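Local coordinates for NTF2-like Protein (Anabaena variabilis ATCC 29413, PDB 3DMC) that is of unknown function but has the NTF2-like, SnoaL-type fold, whose cone of curved sheet and helices often encloses a ligand pocket or active site, at residues N9-K12 and V13-G17; E19-T22 and Q23-T27. All blocks are in the same frame, centred on the assembly; numbering follows the deposited sequence.

Both contacts lie on helix 9-27, the long first helix of an NTF2-like fold, and follow one another in series along the chain: contact 1 takes the N-terminal turns (9-17), contact 2 the C-terminal turns (19-27). Their centres are about 15 Å apart, and apart from adjoining in sequence they do not touch. The helix lies against the curved mixed sheet, and its neighbours change along its length. Contact 1 packs on strands 75-85, 89-100 and 103-116, with Met2 of the second subunit also meeting Thr10; contact 2 lies against the start of strand 75-85 and helix 31-34, so one helix spans from the subunit interface to helix 31-34.

Contact 1: residues N9-K12 and V13-G17; sequences NTLK and VAHQG
The opening turns of helix 9-27, which packs on the curved sheet of the NTF2-like fold, form this contact, and four successive i to i+4 backbone hydrogen bonds define it. Val13 N donates to Asn9 O at 2.8 Å with an N-H...O angle of 168°, and Ala14 N to Thr10 O, His15 N to Leu11 O and Gln16 N to Lys12 O continue the pattern. Over this regular backbone two side-chain pairs meet, each four residues apart. In the first, the amide of Asn9 reaches forward along the helix to Val13: with CG anti to the backbone N (chi1 176°), OD1 comes to 3.5 Å from Val13 CG2, nearer than CG and ND2, both at 3.9 Å. That methyl also lies 3.2 Å from Asn9 O, so the same branch of the valine touches both backbone and side chain of the asparagine. The amide is held from its other end, because ND2 donates to Gly117 O, while Val13 packs on Val115 of strand 103-116 and on Met36. In the second pair Leu11 and His15 lie side by side and point the same way, Leu11 CD2 standing 3.9 Å from His15 NE2. The imidazole also meets Phe92 edge-to-face and touches Val83, while Leu11 reaches Val83, Ser85 and Val90, so both side chains extend the helix's packing onto the sheet. With an alanine in place of His15, Leu11 CD2 would probably lose its ring neighbour and Phe92 its edge-to-face partner. Ala14 packs on Val90 and Phe92 of strand 89-100. The imidazole's own edge is turned to the helix backbone: Leu11 O lies at that edge, near the ring plane, 3.2 Å from His15 CD2.

Contact 2: residues E19-T22 and Q23-T27; sequences EFFT and QGLAT
Apolar packing between Phe21 and Leu25, one helical turn apart, supplies the closest side-chain meeting here. Leu25 CD1 lies 3.6 Å from Phe21 CE2 and 3.9 Å from Phe21 CZ, so this methyl sits by the CE2 side of the ring. Leu25 CG is over one ring face, 4.3 Å above the plane and offset toward the rim. Phe21 can take this position because its CG is anti to the backbone N (chi1 175°), which carries the ring along the helix toward the leucine. The Phe21 ring also meets that of Phe18, with the planes at about 30°, and Leu25 packs on Trp30 and Ile75; an acetate ion, probably from the crystallisation liquor, lies about 4 Å from the leucine side chain.

A looser polar-aromatic approach joins Phe20 and Gln23, which run side by side in the same direction. Gln23 OE1 comes to the ring edge, near its plane, 3.8 Å from Phe20 CD1, with ring and amide planes 65° apart. Phe20 also packs on Phe33 and Lys32 of the short helix 31-34, which follows helix 9-27 in this NTF2-like fold.

Backbone hydrogen bonds carry the helix through its last turns: Gln23 N to Glu19 O, Gly24 N to Phe20 O, Leu25 N to Phe21 O and Ala26 N to Thr22 O, all of the i to i+4 kind.

Side-chain hydroxyls add further bonds. Thr22 OG1 is hydrogen-bonded to Phe18 O, one turn back. Within 23-27, at the helix end, Gln23 O accepts from Thr27 N at 2.9 Å and from Thr27 OG1 at 2.6 Å; the two approach from opposite faces of the carbonyl plane, and OG1 also bonds Glu29 N.

Contact 1: residues N9-K12 and V13-G17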
# COMPACT_ATOMS: atom_id res chain seq x y z
N ASN A 9 4.40 -12.73 16.51
CA ASN A 9 4.99 -13.66 15.54
C ASN A 9 4.76 -13.11 14.15
O ASN A 9 5.58 -13.29 13.24
CB ASN A 9 4.28 -15.02 15.62
CG ASN A 9 4.75 -16.02 14.60
OD1 ASN A 9 5.86 -16.56 14.70
ND2 ASN A 9 3.88 -16.33 13.62
N THR A 10 3.64 -12.43 14.00
CA THR A 10 3.30 -11.85 12.70
C THR A 10 4.39 -10.86 12.25
O THR A 10 4.91 -10.94 11.15
CB THR A 10 1.86 -11.25 12.71
OG1 THR A 10 0.91 -12.34 12.85
CG2 THR A 10 1.58 -10.44 11.45
N LEU A 11 4.73 -9.95 13.15
CA LEU A 11 5.77 -8.96 12.88
C LEU A 11 7.12 -9.64 12.68
O LEU A 11 7.86 -9.32 11.74
CB LEU A 11 5.88 -7.92 13.99
CG LEU A 11 5.16 -6.59 13.83
CD1 LEU A 11 5.52 -5.70 15.01
CD2 LEU A 11 5.57 -5.90 12.51
N LYS A 12 7.44 -10.58 13.57
CA LYS A 12 8.71 -11.27 13.51
C LYS A 12 8.91 -11.95 12.16
O LYS A 12 9.90 -11.74 11.45
CB LYS A 12 8.84 -12.29 14.64
CG LYS A 12 10.23 -12.90 14.71
CD LYS A 12 10.47 -13.58 16.04
CE LYS A 12 11.77 -14.36 16.05
NZ LYS A 12 11.69 -15.52 15.11
N VAL A 13 7.93 -12.76 11.79
CA VAL A 13 7.99 -13.54 10.56
C VAL A 13 8.02 -12.61 9.34
O VAL A 13 8.81 -12.80 8.42
CB VAL A 13 6.84 -14.57 10.46
CG1 VAL A 13 6.76 -15.20 9.07
CG2 VAL A 13 7.03 -15.62 11.52
N ALA A 14 7.14 -11.62 9.33
CA ALA A 14 7.10 -10.65 8.19
C ALA A 14 8.46 -9.96 8.03
O ALA A 14 8.97 -9.79 6.90
CB ALA A 14 5.98 -9.59 8.37
N HIS A 15 9.03 -9.55 9.15
CA HIS A 15 10.33 -8.85 9.09
C HIS A 15 11.38 -9.78 8.52
O HIS A 15 12.28 -9.35 7.78
CB HIS A 15 10.80 -8.28 10.43
CG HIS A 15 10.27 -6.91 10.76
ND1 HIS A 15 10.75 -5.76 10.15
CD2 HIS A 15 9.33 -6.50 11.63
CE1 HIS A 15 10.10 -4.71 10.64
NE2 HIS A 15 9.24 -5.14 11.55
N GLN A 16 11.30 -11.06 8.86
CA GLN A 16 12.29 -12.00 8.32
C GLN A 16 12.08 -12.12 6.83
O GLN A 16 13.02 -12.10 6.06
CB GLN A 16 12.21 -13.38 8.97
CG GLN A 16 13.28 -14.33 8.45
CD GLN A 16 14.70 -13.82 8.71
OE1 GLN A 16 15.39 -13.32 7.81
NE2 GLN A 16 15.12 -13.93 9.96
N GLY A 17 10.83 -12.23 6.43
CA GLY A 17 10.48 -12.24 5.00
C GLY A 17 10.99 -11.02 4.27
O GLY A 17 11.51 -11.12 3.13

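Contact 2: residues E19-T22 and Q23-T27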
# COMPACT_ATOMS: atom_id res chain seq x y z
N GLU A 19 13.52 -9.14 5.09
CA GLU A 19 14.98 -9.27 4.94
C GLU A 19 15.31 -10.09 3.70
O GLU A 19 16.15 -9.72 2.91
CB GLU A 19 15.59 -9.94 6.17
CG GLU A 19 15.61 -9.05 7.37
CD GLU A 19 16.76 -8.08 7.36
OE1 GLU A 19 17.93 -8.52 7.27
OE2 GLU A 19 16.51 -6.86 7.44
N PHE A 20 14.66 -11.24 3.54
CA PHE A 20 14.94 -12.11 2.38
C PHE A 20 14.49 -11.47 1.06
O PHE A 20 15.08 -11.69 -0.00
CB PHE A 20 14.40 -13.55 2.53
CG PHE A 20 15.07 -14.31 3.64
CD1 PHE A 20 16.38 -14.04 3.94
CD2 PHE A 20 14.40 -15.26 4.39
CE1 PHE A 20 17.04 -14.70 4.97
CE2 PHE A 20 15.05 -15.93 5.43
CZ PHE A 20 16.37 -15.64 5.71
N PHE A 21 13.47 -10.62 1.16
CA PHE A 21 12.93 -9.89 -0.00
C PHE A 21 13.94 -8.81 -0.42
O PHE A 21 14.29 -8.65 -1.59
CB PHE A 21 11.57 -9.27 0.37
CG PHE A 21 10.97 -8.40 -0.67
CD1 PHE A 21 10.27 -8.93 -1.76
CD2 PHE A 21 11.01 -7.02 -0.52
CE1 PHE A 21 9.66 -8.07 -2.70
CE2 PHE A 21 10.40 -6.18 -1.44
CZ PHE A 21 9.74 -6.69 -2.51
N THR A 22 14.50 -8.15 0.59
CA THR A 22 15.54 -7.13 0.37
C THR A 22 16.71 -7.79 -0.36
O THR A 22 17.23 -7.28 -1.35
CB THR A 22 16.00 -6.51 1.72
OG1 THR A 22 14.92 -5.74 2.28
CG2 THR A 22 17.26 -5.61 1.55
N GLN A 23 17.11 -8.95 0.16
CA GLN A 23 18.26 -9.70 -0.38
C GLN A 23 18.00 -10.14 -1.84
O GLN A 23 18.88 -10.06 -2.71
CB GLN A 23 18.56 -10.91 0.51
CG GLN A 23 19.69 -11.75 0.01
CD GLN A 23 20.04 -12.87 0.97
OE1 GLN A 23 19.54 -12.92 2.09
NE2 GLN A 23 20.94 -13.76 0.54
N GLY A 24 16.77 -10.55 -2.11
CA GLY A 24 16.39 -10.97 -3.44
C GLY A 24 16.45 -9.83 -4.41
O GLY A 24 16.94 -9.94 -5.53
N LEU A 25 15.98 -8.67 -3.96
CA LEU A 25 15.99 -7.51 -4.82
C LEU A 25 17.43 -7.11 -5.13
O LEU A 25 17.75 -6.73 -6.23
CB LEU A 25 15.31 -6.33 -4.16
CG LEU A 25 13.79 -6.43 -4.14
CD1 LEU A 25 13.27 -5.18 -3.43
CD2 LEU A 25 13.27 -6.50 -5.59
N ALA A 26 18.30 -7.16 -4.12
CA ALA A 26 19.67 -6.62 -4.26
C ALA A 26 20.55 -7.56 -5.05
O ALA A 26 21.51 -7.16 -5.69
CB ALA A 26 20.31 -6.34 -2.90
N THR A 27 20.24 -8.84 -4.97
CA THR A 27 21.16 -9.91 -5.44
C THR A 27 20.61 -10.85 -6.51
O THR A 27 21.37 -11.52 -7.21
CB THR A 27 21.65 -10.81 -4.28
OG1 THR A 27 20.59 -11.64 -3.83
CG2 THR A 27 22.26 -9.99 -3.14